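Local coordinates for YesW protein (PDB 2ZUX) that cleaves type I rhamnogalacturonan of plant cell walls by endo-type elimination and requires calcium or manganese for activity, at residues N494-D506 with Y547-N559. Residues are numbered along the deposited sequence; the frame is centred on the assembly and turned at random.
Sequences NNGTKATPTLQAD and YRLGIAWQNIAYN. With CA (calcium ion), chain D; CA (calcium ion), chain E; RAM (alpha-L-rhamnopyranose), chain M; RAM (alpha-L-rhamnopyranose), chain N.
Gln554 pairs its side-chain amide with the backbone of Gln504, in strand 503-505 of the beta-propeller of this family 11 polysaccharide lyase. Helix 547-553 lies in the middle of the fold, nearly antiparallel to the strand (173°), where the segments bury each other.

Hydrogen bonds anchor the helix side. Gln554 OE1 accepts from Gln504 N and Gln554 NE2 donates to Gln504 O, both at 2.9 Å, and each uses an in-plane lone pair of its acceptor, so the carboxamide is held flat along the strand edge. Gln554 CG stands anti to its backbone nitrogen (chi1 -169°) and the chain beyond is extended, giving the span this needs. At the other end Asp506 N donates to Tyr547 OH (3.0 Å), whose hydroxyl also meets Glu513, while Asp506 OD1 binds a calcium ion and the same carboxylate has Thr540 as a further polar partner.

Apolar contacts fill in between: Ile551 CD1 presses on Ala505 CB at 3.6 Å, and Leu503 CD1 meets Ile551 CG2 more loosely at 4.3 Å. The same Leu503 CD1 also flanks the amide of Gln554.

Beyond the helix, Asn555 O, Ala557 O and Asn559 OD1 bind a second calcium together with Asp116 and two waters. The ND2 of Asn559 donates to a water that sits between the segments, close to both Pro501 O and Gln554 OE1.

Lys498 and Tyr558 flank a bound rhamnose. Bent at chi2 (-65°), the lysine chain carries CE over the centre of the tyrosine ring, 3.5 Å from its centroid, with NZ in an off-centre cation-pi contact at 3.9 Å from the same Tyr558 centroid. Replacing Tyr558 by an alanine would probably leave the lysine tail without its platform and free to turn, and would strip one wall from the sugar site. Thr497 N donates to O4 of that rhamnose at 3.0 Å.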
ATOM      1  N   ASN A 494      -4.725 -10.645   8.320  1.00 11.52           N
ATOM      2  CA  ASN A 494      -5.357  -9.704   9.245  1.00 11.14           C
ATOM      3  C   ASN A 494      -6.743  -9.280   8.774  1.00 10.81           C
ATOM      4  O   ASN A 494      -7.150  -9.551   7.641  1.00 10.81           O
ATOM      5  CB  ASN A 494      -4.509  -8.416   9.398  1.00 11.56           C
ATOM      6  CG  ASN A 494      -3.032  -8.675   9.634  1.00 11.97           C
ATOM      7  OD1 ASN A 494      -2.178  -7.923   9.154  1.00 14.00           O
ATOM      8  ND2 ASN A 494      -2.721  -9.722  10.371  1.00 12.83           N
ATOM      9  N   ASN A 495      -7.445  -8.576   9.650  1.00 10.38           N
ATOM     10  CA  ASN A 495      -8.670  -7.856   9.298  1.00 10.65           C
ATOM     11  C   ASN A 495      -9.842  -8.759   8.959  1.00 11.21           C
ATOM     12  O   ASN A 495     -10.629  -8.474   8.059  1.00 11.17           O
ATOM     13  CB  ASN A 495      -8.407  -6.792   8.213  1.00 10.60           C
ATOM     14  CG  ASN A 495      -7.366  -5.777   8.641  1.00 10.05           C
ATOM     15  OD1 ASN A 495      -6.448  -5.430   7.871  1.00 12.11           O
ATOM     16  ND2 ASN A 495      -7.495  -5.285   9.853  1.00  8.49           N
ATOM     17  N   GLY A 496      -9.962  -9.852   9.710  1.00 11.64           N
ATOM     18  CA  GLY A 496     -11.148 -10.697   9.630  1.00 12.26           C
ATOM     19  C   GLY A 496     -11.366 -11.207   8.222  1.00 12.23           C
ATOM     20  O   GLY A 496     -10.465 -11.768   7.608  1.00 12.84           O
ATOM     21  N   THR A 497     -12.565 -10.990   7.700  1.00 12.35           N
ATOM     22  CA  THR A 497     -12.903 -11.511   6.381  1.00 12.76           C
ATOM     23  C   THR A 497     -12.079 -10.869   5.261  1.00 12.12           C
ATOM     24  O   THR A 497     -11.969 -11.431   4.176  1.00 12.07           O
ATOM     25  CB  THR A 497     -14.402 -11.348   6.062  1.00 13.01           C
ATOM     26  OG1 THR A 497     -14.745  -9.958   6.026  1.00 15.05           O
ATOM     27  CG2 THR A 497     -15.261 -12.070   7.105  1.00 14.74           C
ATOM     28  N   LYS A 498     -11.495  -9.697   5.516  1.00 11.03           N
ATOM     29  CA  LYS A 498     -10.636  -9.074   4.506  1.00 11.21           C
ATOM     30  C   LYS A 498      -9.363  -9.879   4.256  1.00 10.80           C
ATOM     31  O   LYS A 498      -8.843  -9.880   3.136  1.00 10.81           O
ATOM     32  CB  LYS A 498     -10.308  -7.627   4.870  1.00 10.97           C
ATOM     33  CG  LYS A 498     -11.534  -6.727   5.003  1.00 11.71           C
ATOM     34  CD  LYS A 498     -12.284  -6.541   3.672  1.00 12.63           C
ATOM     35  CE  LYS A 498     -13.557  -5.755   3.887  1.00 12.87           C
ATOM     36  NZ  LYS A 498     -14.297  -5.589   2.599  1.00 14.06           N
ATOM     37  N   ALA A 499      -8.869 -10.569   5.290  1.00 10.72           N
ATOM     38  CA  ALA A 499      -7.753 -11.521   5.159  1.00 10.41           C
ATOM     39  C   ALA A 499      -6.560 -10.935   4.391  1.00 10.20           C
ATOM     40  O   ALA A 499      -6.083 -11.510   3.407  1.00 10.77           O
ATOM     41  CB  ALA A 499      -8.242 -12.836   4.526  1.00 11.04           C
ATOM     42  N   THR A 500      -6.080  -9.791   4.874  1.00 10.23           N
ATOM     43  CA  THR A 500      -5.001  -9.066   4.224  1.00 10.47           C
ATOM     44  C   THR A 500      -3.648  -9.343   4.877  1.00 10.46           C
ATOM     45  O   THR A 500      -3.574  -9.553   6.090  1.00 10.83           O
ATOM     46  CB  THR A 500      -5.268  -7.545   4.253  1.00 10.62           C
ATOM     47  OG1 THR A 500      -5.492  -7.118   5.607  1.00 10.95           O
ATOM     48  CG2 THR A 500      -6.483  -7.197   3.396  1.00 10.79           C
ATOM     49  N   PRO A 501      -2.566  -9.303   4.084  1.00 10.17           N
ATOM     50  CA  PRO A 501      -1.254  -9.436   4.687  1.00  9.98           C
ATOM     51  C   PRO A 501      -0.905  -8.147   5.426  1.00  9.85           C
ATOM     52  O   PRO A 501      -1.446  -7.082   5.104  1.00  9.23           O
ATOM     53  CB  PRO A 501      -0.339  -9.614   3.475  1.00 10.13           C
ATOM     54  CG  PRO A 501      -1.014  -8.835   2.395  1.00 10.47           C
ATOM     55  CD  PRO A 501      -2.488  -9.085   2.625  1.00 10.32           C
ATOM     56  N   THR A 502      -0.004  -8.227   6.392  1.00  9.89           N
ATOM     57  CA  THR A 502       0.509  -7.018   7.014  1.00  9.89           C
ATOM     58  C   THR A 502       1.042  -6.054   5.946  1.00  9.73           C
ATOM     59  O   THR A 502       0.782  -4.853   6.026  1.00  9.33           O
ATOM     60  CB  THR A 502       1.515  -7.367   8.143  1.00 10.12           C
ATOM     61  OG1 THR A 502       0.764  -7.683   9.325  1.00 10.42           O
ATOM     62  CG2 THR A 502       2.446  -6.226   8.477  1.00 10.23           C
ATOM     63  N   LEU A 503       1.723  -6.574   4.925  1.00  9.55           N
ATOM     64  CA  LEU A 503       2.133  -5.746   3.791  1.00  9.52           C
ATOM     65  C   LEU A 503       2.511  -6.629   2.628  1.00  9.73           C
ATOM     66  O   LEU A 503       3.096  -7.693   2.831  1.00 10.53           O
ATOM     67  CB  LEU A 503       3.323  -4.844   4.153  1.00  9.94           C
ATOM     68  CG  LEU A 503       3.775  -3.812   3.106  1.00 10.39           C
ATOM     69  CD1 LEU A 503       2.687  -2.786   2.802  1.00 11.00           C
ATOM     70  CD2 LEU A 503       5.065  -3.141   3.545  1.00 10.85           C
ATOM     71  N   GLN A 504       2.161  -6.203   1.418  1.00  9.13           N
ATOM     72  CA  GLN A 504       2.713  -6.785   0.197  1.00  8.70           C
ATOM     73  C   GLN A 504       3.436  -5.679  -0.556  1.00  8.51           C
ATOM     74  O   GLN A 504       2.843  -4.639  -0.841  1.00  8.94           O
ATOM     75  CB  GLN A 504       1.615  -7.365  -0.684  1.00  8.84           C
ATOM     76  CG  GLN A 504       2.111  -7.908  -2.017  1.00  9.29           C
ATOM     77  CD  GLN A 504       0.960  -8.310  -2.910  1.00  9.72           C
ATOM     78  OE1 GLN A 504       0.176  -9.210  -2.565  1.00 10.01           O
ATOM     79  NE2 GLN A 504       0.825  -7.626  -4.047  1.00  9.28           N
ATOM     80  N   ALA A 505       4.719  -5.876  -0.864  1.00  8.88           N
ATOM     81  CA  ALA A 505       5.501  -4.854  -1.562  1.00  9.35           C
ATOM     82  C   ALA A 505       6.794  -5.457  -2.052  1.00  9.43           C
ATOM     83  O   ALA A 505       7.369  -6.332  -1.389  1.00  9.37           O
ATOM     84  CB  ALA A 505       5.817  -3.687  -0.634  1.00  9.43           C
ATOM     85  N   ASP A 506       7.279  -4.966  -3.187  1.00  9.77           N
ATOM     86  CA  ASP A 506       8.657  -5.270  -3.592  1.00  9.64           C
ATOM     87  C   ASP A 506       9.615  -4.469  -2.718  1.00 10.59           C
ATOM     88  O   ASP A 506       9.986  -3.337  -3.055  1.00 11.16           O
ATOM     89  CB  ASP A 506       8.890  -4.942  -5.062  1.00  9.99           C
ATOM     90  CG  ASP A 506      10.335  -5.129  -5.473  1.00 10.09           C
ATOM     91  OD1 ASP A 506      11.068  -5.884  -4.789  1.00 10.56           O
ATOM     92  OD2 ASP A 506      10.732  -4.525  -6.480  1.00 10.37           O
ATOM     93  N   TYR A 547       3.078   2.500  -8.348  1.00  9.39           N
ATOM     94  CA  TYR A 547       3.279   1.409  -7.405  1.00  9.38           C
ATOM     95  C   TYR A 547       3.741   1.938  -6.049  1.00  9.46           C
ATOM     96  O   TYR A 547       3.220   1.536  -5.007  1.00  9.38           O
ATOM     97  CB  TYR A 547       4.281   0.395  -7.958  1.00  9.27           C
ATOM     98  CG  TYR A 547       4.409  -0.846  -7.101  1.00  8.46           C
ATOM     99  CD1 TYR A 547       3.704  -2.000  -7.404  1.00  8.48           C
ATOM    100  CD2 TYR A 547       5.242  -0.849  -5.987  1.00  8.45           C
ATOM    101  CE1 TYR A 547       3.816  -3.141  -6.604  1.00  7.66           C
ATOM    102  CE2 TYR A 547       5.365  -1.969  -5.184  1.00  7.99           C
ATOM    103  CZ  TYR A 547       4.662  -3.106  -5.503  1.00  8.10           C
ATOM    104  OH  TYR A 547       4.815  -4.202  -4.690  1.00  8.74           O
ATOM    105  N   ARG A 548       4.733   2.826  -6.051  1.00  9.33           N
ATOM    106  CA  ARG A 548       5.272   3.338  -4.787  1.00  9.21           C
ATOM    107  C   ARG A 548       4.181   4.013  -3.970  1.00  9.41           C
ATOM    108  O   ARG A 548       4.119   3.885  -2.741  1.00  9.36           O
ATOM    109  CB  ARG A 548       6.427   4.315  -5.038  1.00  9.77           C
ATOM    110  CG  ARG A 548       7.007   4.964  -3.774  1.00  9.34           C
ATOM    111  CD  ARG A 548       7.582   3.891  -2.879  1.00  9.52           C
ATOM    112  NE  ARG A 548       8.045   4.341  -1.560  1.00 10.59           N
ATOM    113  CZ  ARG A 548       7.301   4.349  -0.454  1.00 10.02           C
ATOM    114  NH1 ARG A 548       6.008   4.029  -0.499  1.00 10.21           N
ATOM    115  NH2 ARG A 548       7.847   4.725   0.699  1.00  9.97           N
ATOM    116  N   LEU A 549       3.326   4.759  -4.657  1.00  8.89           N
ATOM    117  CA  LEU A 549       2.217   5.429  -3.988  1.00  9.49           C
ATOM    118  C   LEU A 549       1.187   4.429  -3.474  1.00  8.87           C
ATOM    119  O   LEU A 549       0.603   4.650  -2.417  1.00  8.73           O
ATOM    120  CB  LEU A 549       1.572   6.486  -4.894  1.00  9.76           C
ATOM    121  CG  LEU A 549       2.548   7.576  -5.360  1.00 11.45           C
ATOM    122  CD1 LEU A 549       1.820   8.570  -6.252  1.00 13.71           C
ATOM    123  CD2 LEU A 549       3.204   8.290  -4.190  1.00 13.39           C
ATOM    124  N   GLY A 550       0.981   3.339  -4.212  1.00  8.78           N
ATOM    125  CA  GLY A 550       0.124   2.241  -3.750  1.00  8.88           C
ATOM    126  C   GLY A 550       0.601   1.605  -2.453  1.00  8.66           C
ATOM    127  O   GLY A 550      -0.212   1.258  -1.584  1.00  8.37           O
ATOM    128  N   ILE A 551       1.914   1.486  -2.294  1.00  8.25           N
ATOM    129  CA  ILE A 551       2.446   0.940  -1.046  1.00  8.68           C
ATOM    130  C   ILE A 551       2.143   1.912   0.096  1.00  8.44           C
ATOM    131  O   ILE A 551       1.747   1.488   1.184  1.00  9.06           O
ATOM    132  CB  ILE A 551       3.948   0.607  -1.150  1.00  8.56           C
ATOM    133  CG1 ILE A 551       4.188  -0.423  -2.265  1.00  9.44           C
ATOM    134  CG2 ILE A 551       4.476   0.114   0.196  1.00  9.57           C
ATOM    135  CD1 ILE A 551       3.278  -1.653  -2.231  1.00  9.58           C
ATOM    136  N   ALA A 552       2.265   3.213  -0.161  1.00  8.93           N
ATOM    137  CA  ALA A 552       1.938   4.188   0.874  1.00  8.48           C
ATOM    138  C   ALA A 552       0.475   4.113   1.320  1.00  8.62           C
ATOM    139  O   ALA A 552       0.206   4.257   2.507  1.00  8.75           O
ATOM    140  CB  ALA A 552       2.303   5.605   0.432  1.00  9.09           C
ATOM    141  N   TRP A 553      -0.464   3.884   0.393  1.00  8.41           N
ATOM    142  CA  TRP A 553      -1.870   3.788   0.799  1.00  8.26           C
ATOM    143  C   TRP A 553      -2.365   2.368   1.063  1.00  8.41           C
ATOM    144  O   TRP A 553      -3.541   2.188   1.381  1.00  8.53           O
ATOM    145  CB  TRP A 553      -2.849   4.562  -0.119  1.00  8.70           C
ATOM    146  CG  TRP A 553      -2.836   4.259  -1.602  1.00  8.13           C
ATOM    147  CD1 TRP A 553      -2.530   5.156  -2.588  1.00  8.52           C
ATOM    148  CD2 TRP A 553      -3.212   3.036  -2.282  1.00  8.66           C
ATOM    149  NE1 TRP A 553      -2.667   4.576  -3.815  1.00  9.11           N
ATOM    150  CE2 TRP A 553      -3.060   3.272  -3.664  1.00  8.80           C
ATOM    151  CE3 TRP A 553      -3.619   1.755  -1.856  1.00  8.52           C
ATOM    152  CZ2 TRP A 553      -3.322   2.295  -4.631  1.00  8.63           C
ATOM    153  CZ3 TRP A 553      -3.863   0.776  -2.823  1.00  9.20           C
ATOM    154  CH2 TRP A 553      -3.706   1.060  -4.192  1.00  8.87           C
ATOM    155  N   GLN A 554      -1.489   1.366   0.974  1.00  8.02           N
ATOM    156  CA  GLN A 554      -1.965  -0.009   1.146  1.00  8.47           C
ATOM    157  C   GLN A 554      -2.714  -0.211   2.465  1.00  8.43           C
ATOM    158  O   GLN A 554      -3.747  -0.894   2.504  1.00  8.81           O
ATOM    159  CB  GLN A 554      -0.843  -1.037   1.018  1.00  8.57           C
ATOM    160  CG  GLN A 554      -1.390  -2.459   0.924  1.00  8.73           C
ATOM    161  CD  GLN A 554      -0.309  -3.461   0.602  1.00  8.49           C
ATOM    162  OE1 GLN A 554      -0.052  -4.392   1.374  1.00  8.81           O
ATOM    163  NE2 GLN A 554       0.354  -3.271  -0.537  1.00  8.73           N
ATOM    164  N   ASN A 555      -2.225   0.397   3.538  1.00  8.04           N
ATOM    165  CA  ASN A 555      -2.862   0.210   4.842  1.00  8.28           C
ATOM    166  C   ASN A 555      -4.261   0.781   4.931  1.00  8.76           C
ATOM    167  O   ASN A 555      -5.041   0.348   5.765  1.00  9.05           O
ATOM    168  CB  ASN A 555      -1.997   0.781   5.984  1.00  8.31           C
ATOM    169  CG  ASN A 555      -1.930   2.304   5.985  1.00  8.42           C
ATOM    170  OD1 ASN A 555      -1.016   2.903   5.390  1.00 11.08           O
ATOM    171  ND2 ASN A 555      -2.834   2.933   6.694  1.00  7.08           N
ATOM    172  N   ILE A 556      -4.567   1.793   4.125  1.00  8.84           N
ATOM    173  CA  ILE A 556      -5.748   2.577   4.439  1.00  9.36           C
ATOM    174  C   ILE A 556      -7.037   1.781   4.317  1.00  8.63           C
ATOM    175  O   ILE A 556      -7.235   1.000   3.365  1.00  8.52           O
ATOM    176  CB  ILE A 556      -5.822   3.919   3.692  1.00  9.72           C
ATOM    177  CG1 ILE A 556      -6.277   3.728   2.251  1.00 11.10           C
ATOM    178  CG2 ILE A 556      -4.497   4.679   3.809  1.00 10.62           C
ATOM    179  CD1 ILE A 556      -6.488   5.034   1.505  1.00 12.03           C
ATOM    180  N   ALA A 557      -7.887   1.982   5.321  1.00  8.34           N
ATOM    181  CA  ALA A 557      -9.219   1.386   5.376  1.00  8.05           C
ATOM    182  C   ALA A 557      -9.188  -0.048   4.838  1.00  8.43           C
ATOM    183  O   ALA A 557      -8.476  -0.891   5.405  1.00  8.42           O
ATOM    184  CB  ALA A 557     -10.242   2.279   4.668  1.00  9.08           C
ATOM    185  N   TYR A 558      -9.945  -0.366   3.791  1.00  8.15           N
ATOM    186  CA  TYR A 558      -9.905  -1.719   3.244  1.00  8.57           C
ATOM    187  C   TYR A 558      -8.785  -1.877   2.229  1.00  8.80           C
ATOM    188  O   TYR A 558      -8.942  -1.587   1.039  1.00  8.85           O
ATOM    189  CB  TYR A 558     -11.261  -2.134   2.672  1.00  8.80           C
ATOM    190  CG  TYR A 558     -12.372  -2.253   3.709  1.00  9.42           C
ATOM    191  CD1 TYR A 558     -12.096  -2.337   5.078  1.00 10.38           C
ATOM    192  CD2 TYR A 558     -13.707  -2.289   3.312  1.00 10.33           C
ATOM    193  CE1 TYR A 558     -13.133  -2.455   6.015  1.00 10.66           C
ATOM    194  CE2 TYR A 558     -14.740  -2.403   4.245  1.00 11.26           C
ATOM    195  CZ  TYR A 558     -14.435  -2.472   5.595  1.00 11.20           C
ATOM    196  OH  TYR A 558     -15.420  -2.581   6.551  1.00 13.69           O
ATOM    197  N   ASN A 559      -7.654  -2.364   2.743  1.00  8.28           N
ATOM    198  CA  ASN A 559      -6.395  -2.474   2.000  1.00  8.04           C
ATOM    199  C   ASN A 559      -6.624  -3.044   0.610  1.00  8.47           C
ATOM    200  O   ASN A 559      -7.250  -4.101   0.478  1.00  8.37           O
ATOM    201  CB  ASN A 559      -5.427  -3.448   2.696  1.00  8.58           C
ATOM    202  CG  ASN A 559      -5.200  -3.159   4.177  1.00  8.77           C
ATOM    203  OD1 ASN A 559      -6.072  -2.657   4.894  1.00  9.29           O
ATOM    204  ND2 ASN A 559      -4.035  -3.567   4.662  1.00  9.03           N
TER
HETATM  205 CA    CA D 630      -6.506  -1.148   6.711  1.00  8.35          CA
HETATM  206 CA    CA E 631      11.355  -8.250  -4.502  1.00  9.78          CA
HETATM  207  C1  RAM M 639     -12.812  -5.080   9.405  1.00 17.63           C
HETATM  208  C2  RAM M 639     -13.671  -5.479   8.207  1.00 17.76           C
HETATM  209  C3  RAM M 639     -13.762  -7.004   8.074  1.00 16.68           C
HETATM  210  C4  RAM M 639     -14.212  -7.647   9.388  1.00 16.55           C
HETATM  211  C5  RAM M 639     -13.309  -7.177  10.531  1.00 16.72           C
HETATM  212  C6  RAM M 639     -13.827  -7.700  11.866  1.00 17.33           C
HETATM  213  O1  RAM M 639     -11.453  -5.338   9.135  1.00 17.04           O
HETATM  214  O2  RAM M 639     -14.955  -4.918   8.392  1.00 19.57           O
HETATM  215  O3  RAM M 639     -14.646  -7.366   7.031  1.00 17.70           O
HETATM  216  O4  RAM M 639     -14.208  -9.058   9.259  1.00 16.16           O
HETATM  217  O5  RAM M 639     -13.234  -5.753  10.582  1.00 17.98           O
HETATM  218  C1  RAM N 640     -10.663  -8.807  13.375  1.00 31.27           C
HETATM  219  C2  RAM N 640      -9.809  -7.538  13.539  1.00 31.28           C
HETATM  220  C3  RAM N 640      -8.306  -7.815  13.633  1.00 30.97           C
HETATM  221  C4  RAM N 640      -7.897  -8.846  12.589  1.00 29.00           C
HETATM  222  C5  RAM N 640      -8.664 -10.130  12.883  1.00 29.50           C
HETATM  223  C6  RAM N 640      -8.257 -11.251  11.944  1.00 26.71           C
HETATM  224  O1  RAM N 640     -11.135  -9.236  14.631  1.00 30.96           O
HETATM  225  O2  RAM N 640     -10.075  -6.660  12.465  1.00 31.54           O
HETATM  226  O3  RAM N 640      -7.571  -6.621  13.481  1.00 32.82           O
HETATM  227  O4  RAM N 640      -6.496  -9.063  12.514  1.00 25.63           O
HETATM  228  O5  RAM N 640     -10.051  -9.898  12.696  1.00 31.01           O
HETATM  229  O   HOH W   1      -1.816  -4.851   3.439  1.00 10.50           O
HETATM  230  O   HOH W   2      -7.879  -2.401   8.084  1.00  9.49           O
HETATM  231  O   HOH W   3      -6.908   0.668   8.205  1.00  8.30           O
HETATM  232  O   HOH W   4      12.162 -10.397  -5.344  1.00 10.63           O